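Local coordinates for protein aminotransferase, class I and II (Erwinia tasmaniensis, PDB 5Z0Q) that binds pyridoxal-5'-phosphate and belongs to the class I and II aminotransferase family, within the large clan of PLP-dependent enzymes, at residues A[172-175]-A[180-183]; A[119-124]-A[151-156]. One frame throughout, in Å; residues are numbered along the deposited sequence.

Interaction 1. Residues A[172-175]-A[180-183]; sequences CNPH and TVYR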
loop_
_atom_site.group_PDB
_atom_site.type_symbol
_atom_site.label_atom_id
_atom_site.label_comp_id
_atom_site.label_asym_id
_atom_site.label_seq_id
_atom_site.Cartn_x
_atom_site.Cartn_y
_atom_site.Cartn_z
ATOM N N CYS A 172 2.757 -19.814 11.691
ATOM C CA CYS A 172 1.410 -19.416 11.292
ATOM C C CYS A 172 0.436 -20.003 12.303
ATOM O O CYS A 172 0.184 -21.210 12.292
ATOM C CB CYS A 172 1.096 -19.896 9.876
ATOM S SG CYS A 172 -0.490 -19.339 9.214
ATOM N N ASN A 173 -0.104 -19.152 13.179
ATOM C CA ASN A 173 -1.003 -19.597 14.238
ATOM C C ASN A 173 -2.161 -18.617 14.397
ATOM O O ASN A 173 -1.948 -17.478 14.831
ATOM C CB ASN A 173 -0.242 -19.744 15.557
ATOM C CG ASN A 173 -1.129 -20.208 16.695
ATOM O OD1 ASN A 173 -2.166 -20.835 16.475
ATOM N ND2 ASN A 173 -0.723 -19.903 17.921
ATOM N N PRO A 174 -3.403 -19.012 14.063
ATOM C CA PRO A 174 -3.821 -20.316 13.529
ATOM C C PRO A 174 -3.253 -20.591 12.139
ATOM O O PRO A 174 -2.953 -19.655 11.400
ATOM C CB PRO A 174 -5.348 -20.203 13.474
ATOM C CG PRO A 174 -5.691 -19.090 14.401
ATOM C CD PRO A 174 -4.558 -18.128 14.291
ATOM N N HIS A 175 -3.111 -21.866 11.792
ATOM C CA HIS A 175 -2.355 -22.259 10.613
ATOM C C HIS A 175 -3.239 -22.278 9.373
ATOM O O HIS A 175 -4.281 -22.938 9.351
ATOM C CB HIS A 175 -1.717 -23.633 10.819
ATOM C CG HIS A 175 -0.835 -24.055 9.689
ATOM N ND1 HIS A 175 -1.328 -24.592 8.519
ATOM C CD2 HIS A 175 0.512 -24.013 9.546
ATOM C CE1 HIS A 175 -0.324 -24.862 7.705
ATOM N NE2 HIS A 175 0.803 -24.522 8.304
ATOM N N THR A 180 -5.279 -25.296 12.180
ATOM C CA THR A 180 -4.901 -25.760 13.506
ATOM C C THR A 180 -4.627 -24.580 14.430
ATOM O O THR A 180 -3.891 -23.655 14.072
ATOM C CB THR A 180 -3.665 -26.655 13.422
ATOM O OG1 THR A 180 -3.969 -27.819 12.646
ATOM C CG2 THR A 180 -3.217 -27.078 14.815
ATOM N N VAL A 181 -5.226 -24.616 15.616
ATOM C CA VAL A 181 -4.939 -23.667 16.685
ATOM C C VAL A 181 -3.923 -24.325 17.609
ATOM O O VAL A 181 -4.252 -25.267 18.339
ATOM C CB VAL A 181 -6.210 -23.267 17.445
ATOM C CG1 VAL A 181 -5.859 -22.392 18.639
ATOM C CG2 VAL A 181 -7.182 -22.555 16.518
ATOM N N TYR A 182 -2.685 -23.838 17.580
ATOM C CA TYR A 182 -1.622 -24.466 18.352
ATOM C C TYR A 182 -1.828 -24.240 19.844
ATOM O O TYR A 182 -2.143 -23.132 20.286
ATOM C CB TYR A 182 -0.259 -23.928 17.918
ATOM C CG TYR A 182 0.149 -24.373 16.533
ATOM C CD1 TYR A 182 0.703 -25.629 16.323
ATOM C CD2 TYR A 182 -0.024 -23.542 15.435
ATOM C CE1 TYR A 182 1.075 -26.044 15.059
ATOM C CE2 TYR A 182 0.346 -23.947 14.167
ATOM C CZ TYR A 182 0.895 -25.199 13.984
ATOM O OH TYR A 182 1.262 -25.607 12.723
ATOM N N ARG A 183 -1.647 -25.306 20.621
ATOM C CA ARG A 183 -1.803 -25.249 22.066
ATOM C C ARG A 183 -0.558 -24.640 22.707
ATOM O O ARG A 183 0.440 -24.347 22.043
ATOM C CB ARG A 183 -2.085 -26.642 22.626
ATOM C CG ARG A 183 -3.372 -27.276 22.117
ATOM C CD ARG A 183 -4.599 -26.496 22.560
ATOM N NE ARG A 183 -5.834 -27.192 22.209
ATOM C CZ ARG A 183 -6.467 -27.054 21.049
ATOM N NH1 ARG A 183 -5.984 -26.240 20.121
ATOM N NH2 ARG A 183 -7.585 -27.729 20.815
#
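Tyr182 meets Asn173 and His175 across this contact. The backbone N of Tyr182 donates a hydrogen bond to Asn173 OD1 at 3.2 Å, with an angle of 159° at the hydrogen. The donor stands well above the carbonyl plane of the amide, not on a lone pair. With CG of Asn173 anti to the backbone N (chi1 -180°), the amide is extended toward residues 180-183, and its plane is turned 82° from that of the tyrosine ring. OD1 also lies at the ring edge, near its plane, 3.6 Å from Tyr182 CD2. Farther along the same edge, Cys172 O lies in the ring plane, 3.3 Å from CE2. His175 approaches the ring with its CB, 3.9 Å from Tyr182 CE2, and its CD2 comes to 3.6 Å from the hydroxyl oxygen OH.

The second cross-link is between backbones: His175 N donates to Thr180 O at 3.0 Å. That oxygen also receives a CA-H...O contact from Pro174. Together the two hydrogen bonds tie one limb of the connection to the other, and the apolar approach of Pro174 CB to Val181 CG2 adds to them.

Farther out, Leu187 of helix 184-197 touches both Asn173 and Tyr182, while Leu144 packs on His175 and Tyr182. Glu323 accepts a hydrogen bond from the backbone N of Val181 and forms a salt bridge with Arg183, the N-cap residue of that helix. The peptide bond before Pro174 is cis.

The sequence through this turn, Asn-Pro-His-Asn-Pro-Gly-Gly-Thr, is the Asn-Pro-x-Asn-Pro-type motif of class I and II aminotransferases. It follows strand 166-172, whose last residue, Cys172, lines the pyridoxal-5'-phosphate pocket, as does Asn176 of the motif.

Interaction 2. Residues A[119-124]-A[151-156]; sequences VSATPI and WVLDLD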
loop_
_atom_site.group_PDB
_atom_site.type_symbol
_atom_site.label_atom_id
_atom_site.label_comp_id
_atom_site.label_asym_id
_atom_site.label_seq_id
_atom_site.Cartn_x
_atom_site.Cartn_y
_atom_site.Cartn_z
ATOM N N VAL A 119 12.810 -21.213 7.712
ATOM C CA VAL A 119 12.155 -22.466 8.067
ATOM C C VAL A 119 10.674 -22.198 8.276
ATOM O O VAL A 119 10.296 -21.217 8.925
ATOM C CB VAL A 119 12.764 -23.100 9.336
ATOM C CG1 VAL A 119 12.202 -24.499 9.552
ATOM C CG2 VAL A 119 14.271 -23.138 9.244
ATOM N N SER A 120 9.835 -23.074 7.729
ATOM C CA SER A 120 8.398 -22.995 7.940
ATOM C C SER A 120 7.812 -24.393 7.803
ATOM O O SER A 120 8.525 -25.367 7.542
ATOM C CB SER A 120 7.739 -22.024 6.956
ATOM O OG SER A 120 7.608 -22.615 5.675
ATOM N N ALA A 121 6.502 -24.485 7.984
ATOM C CA ALA A 121 5.790 -25.736 7.795
ATOM C C ALA A 121 5.331 -25.866 6.347
ATOM O O ALA A 121 5.320 -24.898 5.583
ATOM C CB ALA A 121 4.589 -25.824 8.738
ATOM N N THR A 122 4.961 -27.092 5.971
ATOM C CA THR A 122 4.357 -27.353 4.676
ATOM C C THR A 122 3.249 -28.375 4.910
ATOM O O THR A 122 3.473 -29.381 5.610
ATOM C CB THR A 122 5.361 -27.859 3.633
ATOM O OG1 THR A 122 4.660 -28.294 2.460
ATOM C CG2 THR A 122 6.197 -29.004 4.183
ATOM N N PRO A 123 2.037 -28.146 4.377
ATOM C CA PRO A 123 1.658 -26.983 3.565
ATOM C C PRO A 123 1.535 -25.707 4.391
ATOM O O PRO A 123 1.543 -25.782 5.618
ATOM C CB PRO A 123 0.300 -27.391 2.996
ATOM C CG PRO A 123 -0.271 -28.282 4.045
ATOM C CD PRO A 123 0.897 -29.051 4.602
ATOM N N ILE A 124 1.427 -24.558 3.725
ATOM C CA ILE A 124 1.382 -23.276 4.420
ATOM C C ILE A 124 0.905 -22.196 3.456
ATOM O O ILE A 124 0.803 -22.430 2.246
ATOM C CB ILE A 124 2.761 -22.927 5.015
ATOM C CG1 ILE A 124 2.622 -21.960 6.194
ATOM C CG2 ILE A 124 3.682 -22.362 3.942
ATOM C CD1 ILE A 124 3.922 -21.692 6.918
ATOM N N TRP A 151 -3.602 -31.481 12.500
ATOM C CA TRP A 151 -2.346 -31.255 11.791
ATOM C C TRP A 151 -1.372 -30.571 12.743
ATOM O O TRP A 151 -1.533 -29.388 13.063
ATOM C CB TRP A 151 -2.575 -30.420 10.536
ATOM C CG TRP A 151 -3.273 -31.168 9.447
ATOM C CD1 TRP A 151 -4.558 -30.996 9.026
ATOM C CD2 TRP A 151 -2.724 -32.219 8.643
ATOM N NE1 TRP A 151 -4.842 -31.870 8.004
ATOM C CE2 TRP A 151 -3.732 -32.634 7.751
ATOM C CE3 TRP A 151 -1.476 -32.850 8.591
ATOM C CZ2 TRP A 151 -3.533 -33.648 6.816
ATOM C CZ3 TRP A 151 -1.279 -33.857 7.662
ATOM C CH2 TRP A 151 -2.302 -34.246 6.788
ATOM N N VAL A 152 -0.367 -31.313 13.195
ATOM C CA VAL A 152 0.600 -30.810 14.159
ATOM C C VAL A 152 1.945 -30.613 13.469
ATOM O O VAL A 152 2.237 -31.204 12.423
ATOM C CB VAL A 152 0.739 -31.748 15.376
ATOM C CG1 VAL A 152 -0.598 -31.895 16.086
ATOM C CG2 VAL A 152 1.268 -33.106 14.944
ATOM N N LEU A 153 2.771 -29.764 14.071
ATOM C CA LEU A 153 4.104 -29.457 13.570
ATOM C C LEU A 153 5.146 -29.991 14.542
ATOM O O LEU A 153 5.073 -29.725 15.747
ATOM C CB LEU A 153 4.281 -27.949 13.378
ATOM C CG LEU A 153 5.666 -27.485 12.923
ATOM C CD1 LEU A 153 6.045 -28.126 11.597
ATOM C CD2 LEU A 153 5.711 -25.969 12.823
ATOM N N ASP A 154 6.114 -30.739 14.017
ATOM C CA ASP A 154 7.175 -31.352 14.814
ATOM C C ASP A 154 8.514 -30.873 14.257
ATOM O O ASP A 154 9.209 -31.608 13.553
ATOM C CB ASP A 154 7.057 -32.887 14.786
ATOM C CG ASP A 154 7.910 -33.559 15.842
ATOM O OD1 ASP A 154 8.524 -32.842 16.659
ATOM O OD2 ASP A 154 7.963 -34.807 15.855
ATOM N N LEU A 155 8.869 -29.626 14.577
ATOM C CA LEU A 155 10.135 -29.071 14.105
ATOM C C LEU A 155 11.331 -29.806 14.696
ATOM O O LEU A 155 12.399 -29.845 14.076
ATOM C CB LEU A 155 10.213 -27.581 14.442
ATOM C CG LEU A 155 9.304 -26.634 13.655
ATOM C CD1 LEU A 155 9.255 -25.266 14.317
ATOM C CD2 LEU A 155 9.776 -26.515 12.211
ATOM N N ASP A 156 11.171 -30.394 15.884
ATOM C CA ASP A 156 12.287 -31.080 16.525
ATOM C C ASP A 156 12.677 -32.346 15.775
ATOM O O ASP A 156 13.832 -32.779 15.851
ATOM C CB ASP A 156 11.933 -31.407 17.975
ATOM C CG ASP A 156 11.291 -30.235 18.695
ATOM O OD1 ASP A 156 10.115 -29.932 18.402
ATOM O OD2 ASP A 156 11.962 -29.616 19.549
#
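Between Leu153 and Leu155, the two residues that meet Ala121 and Val119, the carbonyl oxygen of Asp154 is gripped by two side chains, Ser157 OG and His158 ND1. Both partners lie just beyond the segment. No hydrogen bond spans segments 119-124 and 151-156 themselves.

What does cross is a pair of methyl contacts. Leu153 CD1 comes to 3.9 Å from the CB of Ala121, and Leu155 CD2 lies 4.1 Å from Val119 CG1. The order is reversed between the segments, Val119 facing Leu155 and Ala121 facing Leu153, so the two run in opposite directions. In Val119 the touching branch, CG1, is the one anti to the backbone N (chi1 -171°); Leu155 has its CG anti to the carbonyl carbon instead (chi1 -71°), and the two side chains pass alongside one another, pointing opposite ways.

The CA atoms of Ala121 and Leu153, the closest such pair, are 7.1 Å apart, too far for strand pairing. In the order of the large mixed sheet, strand 139-146 lies between 117-122 and 151-152; the two leucines follow strand 151-152 and meet strand 117-122 directly through their methyls. Leu144 of strand 139-146 touches both Ala121 and Leu153, and Leu169 of strand 166-172 is likewise shared by Val119 and Leu155. Helix 184-197 covers the leucines through Gln190 and Phe193, and Arg196 of that helix makes a salt bridge with Asp156. Ser120 points away from the contact, where its OG is hydrogen-bonded to His139 NE2.

Only 138 Å² is buried between the segments. With aliphatic carbons alone meeting across it, the contact is non-directional: its fit rests on side-chain shape, while hydrogen bonds to neighbouring strands fix the backbone of 119-122.

How the interactions relate
The two contacts are neighbours, with centres 11 Å apart, and follow one another along the chain: both segments of interaction 2 precede those of interaction 1. Their polar joint is a probable hydrogen bond of 2.9 Å from Thr180 OG1 to Trp151 O, which ties the limb 180-183 to the edge strand. Van der Waals packing adds to it: Tyr182 OH lies 3.9 Å from Leu153 CB, and His175 NE2 is 3.8 Å from Ile124 CG1. Leu144 packs against members of both. Interaction 1 is at the cofactor, with the side chain of Cys172 about 4 Å from pyridoxal-5'-phosphate; interaction 2 lies behind it, the side chain of Ala121 being about 11 Å away.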